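Local structure of CYCLIN domain-containing protein (Chaetomium thermophilum, 6Z3U) at residues F92-L97 / P225-A230; T116-F121 / L137-F142. The protein is the cyclin H-type subunit of the CAK complex and probably regulates the activity of its cyclin-dependent kinase partner. One frame throughout, in Å; residues are numbered along the deposited sequence.

Contact 1: residues F92-L97 / P225-A230; sequences FYTAEL and PLITDA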
loop_
_atom_site.group_PDB
_atom_site.type_symbol
_atom_site.label_atom_id
_atom_site.label_comp_id
_atom_site.label_asym_id
_atom_site.label_seq_id
_atom_site.Cartn_x
_atom_site.Cartn_y
_atom_site.Cartn_z
ATOM N N PHE A 92 11.669 -22.483 -10.401
ATOM C CA PHE A 92 12.653 -23.031 -9.473
ATOM C C PHE A 92 13.112 -21.971 -8.478
ATOM O O PHE A 92 13.193 -22.228 -7.272
ATOM C CB PHE A 92 13.841 -23.600 -10.253
ATOM C CG PHE A 92 15.027 -23.940 -9.396
ATOM C CD1 PHE A 92 15.048 -25.102 -8.643
ATOM C CD2 PHE A 92 16.130 -23.102 -9.353
ATOM C CE1 PHE A 92 16.140 -25.417 -7.855
ATOM C CE2 PHE A 92 17.225 -23.413 -8.567
ATOM C CZ PHE A 92 17.230 -24.573 -7.818
ATOM N N TYR A 93 13.410 -20.767 -8.968
ATOM C CA TYR A 93 13.906 -19.710 -8.097
ATOM C C TYR A 93 12.800 -19.053 -7.283
ATOM O O TYR A 93 13.091 -18.454 -6.242
ATOM C CB TYR A 93 14.649 -18.658 -8.925
ATOM C CG TYR A 93 16.026 -19.117 -9.357
ATOM C CD1 TYR A 93 17.039 -19.304 -8.425
ATOM C CD2 TYR A 93 16.312 -19.373 -10.693
ATOM C CE1 TYR A 93 18.297 -19.731 -8.810
ATOM C CE2 TYR A 93 17.570 -19.800 -11.088
ATOM C CZ TYR A 93 18.558 -19.976 -10.140
ATOM O OH TYR A 93 19.814 -20.398 -10.515
ATOM N N THR A 94 11.545 -19.145 -7.727
ATOM C CA THR A 94 10.440 -18.703 -6.879
ATOM C C THR A 94 10.301 -19.605 -5.658
ATOM O O THR A 94 9.971 -19.134 -4.564
ATOM C CB THR A 94 9.134 -18.679 -7.676
ATOM O OG1 THR A 94 9.299 -17.874 -8.850
ATOM C CG2 THR A 94 8.002 -18.104 -6.834
ATOM N N ALA A 95 10.538 -20.908 -5.829
ATOM C CA ALA A 95 10.517 -21.816 -4.688
ATOM C C ALA A 95 11.707 -21.566 -3.772
ATOM O O ALA A 95 11.576 -21.624 -2.545
ATOM C CB ALA A 95 10.503 -23.265 -5.171
ATOM N N GLU A 96 12.879 -21.294 -4.352
ATOM C CA GLU A 96 14.045 -20.967 -3.538
ATOM C C GLU A 96 13.832 -19.656 -2.794
ATOM O O GLU A 96 14.253 -19.510 -1.641
ATOM C CB GLU A 96 15.294 -20.892 -4.417
ATOM C CG GLU A 96 16.595 -20.720 -3.642
ATOM C CD GLU A 96 17.823 -20.859 -4.522
ATOM O OE1 GLU A 96 18.123 -19.918 -5.286
ATOM O OE2 GLU A 96 18.488 -21.915 -4.453
ATOM N N LEU A 97 13.181 -18.689 -3.444
ATOM C CA LEU A 97 12.854 -17.432 -2.779
ATOM C C LEU A 97 11.992 -17.681 -1.549
ATOM O O LEU A 97 12.261 -17.144 -0.468
ATOM C CB LEU A 97 12.146 -16.501 -3.766
ATOM C CG LEU A 97 11.751 -15.109 -3.279
ATOM C CD1 LEU A 97 11.795 -14.117 -4.430
ATOM C CD2 LEU A 97 10.364 -15.120 -2.656
ATOM N N PRO A 225 -0.391 -21.059 -5.027
ATOM C CA PRO A 225 -0.653 -19.955 -5.960
ATOM C C PRO A 225 0.533 -19.029 -6.171
ATOM O O PRO A 225 0.476 -18.171 -7.065
ATOM C CB PRO A 225 -1.821 -19.219 -5.294
ATOM C CG PRO A 225 -1.559 -19.398 -3.831
ATOM C CD PRO A 225 -0.908 -20.763 -3.676
ATOM N N LEU A 226 1.600 -19.176 -5.386
ATOM C CA LEU A 226 2.806 -18.381 -5.563
ATOM C C LEU A 226 3.766 -19.006 -6.565
ATOM O O LEU A 226 4.540 -18.287 -7.206
ATOM C CB LEU A 226 3.518 -18.210 -4.219
ATOM C CG LEU A 226 2.657 -17.647 -3.087
ATOM C CD1 LEU A 226 3.463 -17.573 -1.799
ATOM C CD2 LEU A 226 2.093 -16.284 -3.448
ATOM N N ILE A 227 3.726 -20.332 -6.711
ATOM C CA ILE A 227 4.589 -21.022 -7.662
ATOM C C ILE A 227 3.932 -21.169 -9.030
ATOM O O ILE A 227 4.637 -21.392 -10.026
ATOM C CB ILE A 227 4.983 -22.406 -7.118
ATOM C CG1 ILE A 227 5.692 -22.269 -5.767
ATOM C CG2 ILE A 227 5.885 -23.137 -8.095
ATOM C CD1 ILE A 227 6.946 -21.404 -5.800
ATOM N N THR A 228 2.611 -21.050 -9.108
ATOM C CA THR A 228 1.864 -21.135 -10.352
ATOM C C THR A 228 1.379 -19.740 -10.744
ATOM O O THR A 228 1.607 -18.754 -10.037
ATOM C CB THR A 228 0.694 -22.111 -10.207
ATOM O OG1 THR A 228 0.206 -22.472 -11.506
ATOM C CG2 THR A 228 -0.434 -21.482 -9.399
ATOM N N ASP A 229 0.695 -19.662 -11.888
ATOM C CA ASP A 229 0.179 -18.399 -12.408
ATOM C C ASP A 229 -1.195 -18.043 -11.849
ATOM O O ASP A 229 -1.988 -17.386 -12.538
ATOM C CB ASP A 229 0.129 -18.447 -13.936
ATOM C CG ASP A 229 1.501 -18.602 -14.557
ATOM O OD1 ASP A 229 2.504 -18.288 -13.880
ATOM O OD2 ASP A 229 1.577 -19.034 -15.726
ATOM N N ALA A 230 -1.498 -18.448 -10.614
ATOM C CA ALA A 230 -2.831 -18.218 -10.066
ATOM C C ALA A 230 -3.159 -16.730 -9.994
ATOM O O ALA A 230 -4.264 -16.313 -10.364
ATOM C CB ALA A 230 -2.943 -18.858 -8.682
#
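The CD1 methyl of Ile227 lies against one side of helix 83-103, touching Thr94 and Ala95, and so joins the two halves of a double cyclin fold: residues 92-97 lie in the first cyclin-like region, residues 225-230 in the cyclin C-terminal domain. The tight part is small and wholly buried, and it centres on this methyl. CD1 of Ile227 is 3.6 Å from CG2 of Thr94 and an equal 3.6 Å from the backbone N of Ala95, while CB of Ala95 closes the group at 4.1 Å from Ile227 CD1. The isoleucine does not point straight at the helix from its backbone; its first two torsions, both near -58°, fold CG1 beside the backbone N and bring CD1 up to helix 83-103. Thr94 does aim at the short helix 224-227, and its side chain and that of Ile227 slide past each other in opposite directions. The threonine methyl also meets the backbone, with CG2 of Thr94 3.5 Å from the carbonyl O of Leu226, a van der Waals contact. The Leu226 side chain packs farther along helix 83-103, on Leu98, and on Ala112 of helix 108-124.

The remainder is looser. Past Ile227 the chain leaves the helix, and Thr228 and Asp229, both partly exposed, lie well away from residues 92-97; Asp229 forms a salt bridge with Arg32 through OD2. Glu96, also partly exposed, points away on the other segment. The buried hydroxyl of Thr94 is satisfied by its own helix. With chi1 at -55°, OG1 sits beside the backbone N and CG2 opposite it, which gives the methyl to Ile227 and lets Thr94 OG1 hydrogen-bond to the carbonyl O of Val90, one turn back.

Contact 2: residues T116-F121 / L137-F142; sequences TFFKRF and LVALFF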
loop_
_atom_site.group_PDB
_atom_site.type_symbol
_atom_site.label_atom_id
_atom_site.label_comp_id
_atom_site.label_asym_id
_atom_site.label_seq_id
_atom_site.Cartn_x
_atom_site.Cartn_y
_atom_site.Cartn_z
ATOM N N THR A 116 5.663 -12.484 -5.765
ATOM C CA THR A 116 4.899 -11.888 -6.856
ATOM C C THR A 116 5.731 -10.866 -7.621
ATOM O O THR A 116 5.695 -10.826 -8.856
ATOM C CB THR A 116 3.621 -11.246 -6.314
ATOM O OG1 THR A 116 2.823 -12.242 -5.661
ATOM C CG2 THR A 116 2.817 -10.619 -7.445
ATOM N N PHE A 117 6.483 -10.023 -6.906
ATOM C CA PHE A 117 7.406 -9.115 -7.578
ATOM C C PHE A 117 8.387 -9.884 -8.458
ATOM O O PHE A 117 8.720 -9.446 -9.564
ATOM C CB PHE A 117 8.174 -8.273 -6.557
ATOM C CG PHE A 117 7.349 -7.209 -5.882
ATOM C CD1 PHE A 117 6.068 -6.906 -6.315
ATOM C CD2 PHE A 117 7.871 -6.499 -4.812
ATOM C CE1 PHE A 117 5.322 -5.925 -5.691
ATOM C CE2 PHE A 117 7.132 -5.515 -4.184
ATOM C CZ PHE A 117 5.855 -5.228 -4.623
ATOM N N PHE A 118 8.868 -11.031 -7.974
ATOM C CA PHE A 118 9.799 -11.831 -8.760
ATOM C C PHE A 118 9.137 -12.333 -10.039
ATOM O O PHE A 118 9.703 -12.215 -11.131
ATOM C CB PHE A 118 10.324 -12.993 -7.914
ATOM C CG PHE A 118 11.399 -13.799 -8.587
ATOM C CD1 PHE A 118 12.723 -13.398 -8.529
ATOM C CD2 PHE A 118 11.089 -14.973 -9.255
ATOM C CE1 PHE A 118 13.712 -14.139 -9.142
ATOM C CE2 PHE A 118 12.074 -15.720 -9.866
ATOM C CZ PHE A 118 13.388 -15.303 -9.810
ATOM N N LYS A 119 7.924 -12.883 -9.923
ATOM C CA LYS A 119 7.225 -13.376 -11.106
ATOM C C LYS A 119 6.886 -12.239 -12.059
ATOM O O LYS A 119 6.984 -12.390 -13.282
ATOM C CB LYS A 119 5.948 -14.114 -10.702
ATOM C CG LYS A 119 6.171 -15.393 -9.920
ATOM C CD LYS A 119 4.845 -16.059 -9.568
ATOM C CE LYS A 119 4.466 -17.141 -10.570
ATOM N NZ LYS A 119 5.531 -18.170 -10.759
ATOM N N ARG A 120 6.485 -11.091 -11.515
ATOM C CA ARG A 120 6.153 -9.954 -12.363
ATOM C C ARG A 120 7.390 -9.379 -13.038
ATOM O O ARG A 120 7.310 -8.909 -14.179
ATOM C CB ARG A 120 5.456 -8.876 -11.532
ATOM C CG ARG A 120 4.059 -9.250 -11.069
ATOM C CD ARG A 120 3.451 -8.118 -10.271
ATOM N NE ARG A 120 2.115 -8.432 -9.783
ATOM C CZ ARG A 120 1.352 -7.579 -9.109
ATOM N NH1 ARG A 120 1.797 -6.358 -8.839
ATOM N NH2 ARG A 120 0.145 -7.947 -8.704
ATOM N N PHE A 121 8.541 -9.417 -12.364
ATOM C CA PHE A 121 9.756 -8.872 -12.959
ATOM C C PHE A 121 10.146 -9.644 -14.212
ATOM O O PHE A 121 10.536 -9.047 -15.222
ATOM C CB PHE A 121 10.894 -8.903 -11.937
ATOM C CG PHE A 121 12.208 -8.402 -12.471
ATOM C CD1 PHE A 121 12.488 -7.045 -12.500
ATOM C CD2 PHE A 121 13.164 -9.287 -12.944
ATOM C CE1 PHE A 121 13.696 -6.582 -12.990
ATOM C CE2 PHE A 121 14.372 -8.829 -13.437
ATOM C CZ PHE A 121 14.638 -7.475 -13.460
ATOM N N LEU A 137 17.039 -12.131 -4.209
ATOM C CA LEU A 137 17.248 -11.373 -2.981
ATOM C C LEU A 137 16.607 -9.995 -3.062
ATOM O O LEU A 137 16.074 -9.491 -2.066
ATOM C CB LEU A 137 18.744 -11.252 -2.696
ATOM C CG LEU A 137 19.386 -12.463 -2.020
ATOM C CD1 LEU A 137 20.901 -12.404 -2.121
ATOM C CD2 LEU A 137 18.949 -12.532 -0.568
ATOM N N VAL A 138 16.652 -9.364 -4.239
ATOM C CA VAL A 138 16.069 -8.034 -4.392
ATOM C C VAL A 138 14.566 -8.077 -4.157
ATOM O O VAL A 138 13.998 -7.190 -3.509
ATOM C CB VAL A 138 16.404 -7.468 -5.785
ATOM C CG1 VAL A 138 15.743 -6.117 -5.977
ATOM C CG2 VAL A 138 17.914 -7.368 -5.970
ATOM N N ALA A 139 13.897 -9.110 -4.675
ATOM C CA ALA A 139 12.452 -9.211 -4.503
ATOM C C ALA A 139 12.070 -9.383 -3.038
ATOM O O ALA A 139 11.006 -8.917 -2.617
ATOM C CB ALA A 139 11.906 -10.375 -5.331
ATOM N N LEU A 140 12.916 -10.055 -2.253
ATOM C CA LEU A 140 12.655 -10.179 -0.822
ATOM C C LEU A 140 12.892 -8.855 -0.104
ATOM O O LEU A 140 12.107 -8.466 0.769
ATOM C CB LEU A 140 13.532 -11.276 -0.223
ATOM C CG LEU A 140 13.030 -12.710 -0.400
ATOM C CD1 LEU A 140 14.148 -13.704 -0.137
ATOM C CD2 LEU A 140 11.861 -12.985 0.519
ATOM N N PHE A 141 13.966 -8.148 -0.457
ATOM C CA PHE A 141 14.259 -6.876 0.193
ATOM C C PHE A 141 13.204 -5.830 -0.146
ATOM O O PHE A 141 12.723 -5.111 0.737
ATOM C CB PHE A 141 15.648 -6.387 -0.216
ATOM C CG PHE A 141 16.061 -5.110 0.454
ATOM C CD1 PHE A 141 16.348 -5.085 1.807
ATOM C CD2 PHE A 141 16.171 -3.937 -0.272
ATOM C CE1 PHE A 141 16.732 -3.912 2.426
ATOM C CE2 PHE A 141 16.557 -2.764 0.339
ATOM C CZ PHE A 141 16.837 -2.751 1.690
ATOM N N PHE A 142 12.837 -5.726 -1.424
ATOM C CA PHE A 142 11.814 -4.764 -1.818
ATOM C C PHE A 142 10.430 -5.198 -1.349
ATOM O O PHE A 142 9.566 -4.349 -1.099
ATOM C CB PHE A 142 11.839 -4.577 -3.334
ATOM C CG PHE A 142 11.258 -3.272 -3.795
ATOM C CD1 PHE A 142 11.841 -2.072 -3.427
ATOM C CD2 PHE A 142 10.139 -3.246 -4.611
ATOM C CE1 PHE A 142 11.314 -0.869 -3.852
ATOM C CE2 PHE A 142 9.607 -2.046 -5.042
ATOM C CZ PHE A 142 10.195 -0.856 -4.663
#
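Phe117 and Phe142 supply the aromatic part of this contact between helices 108-124 and 132-146. Their side chains cross at about a right angle, but the ring planes are only 45° apart and the centroids 5.9 Å, an oblique arrangement of the two rings. The nearest atoms are CE2 of Phe117 and CD2 of Phe142, 3.8 Å apart. A chi1 of -157°, with CG opposite the backbone N, directs the Phe142 ring toward Phe117.

The aliphatic part centres on Ala139, whose methyl points at the facing helix. CB of Ala139 lies 4.0 Å from CB of Phe118 and 4.5 Å from CB of Phe117, so this small residue sits between the bases of two consecutive phenylalanines. Relative to the Phe118 ring, the Ala139 methyl lies off the edge, near its plane, but it is CB that it touches. There the helices come nearest, with CA of Phe118 and CA of Ala139 5.7 Å apart; the short axes approach to 8.9 Å, their directions 130° apart.

Beyond the pair, Phe118 and Ala139 both reach Leu97 of helix 83-103, while Phe142 packs on Leu175 of helix 172-178 and, in the neighbouring kinase subunit, on Met134. The contact thus belongs to the packing of successive helices 83-103, 108-124 and 132-146 in the all-helical cyclin box, with helix 132-146 also facing the kinase.

Along the chain, the first of these segments, on helix 83-103, supplies one side of contact 1, whose partner does not appear until residues 225-230, so that contact closes a long, largely helical loop of 127 residues. Contact 2 is nested inside it: helix 108-124 follows directly, and residues 137-142 return against 116-121 after only 15 intervening residues. The local closure lies within the first cyclin-like region; the distant one ties that region to the C-terminal domain. Their centres lie about 11 Å apart, and helix 108-124 bridges them: Phe118 packs on Thr94, and Lys119 extends to the end of helix 224-227, where its NZ makes a weak hydrogen bond to Ile227 O.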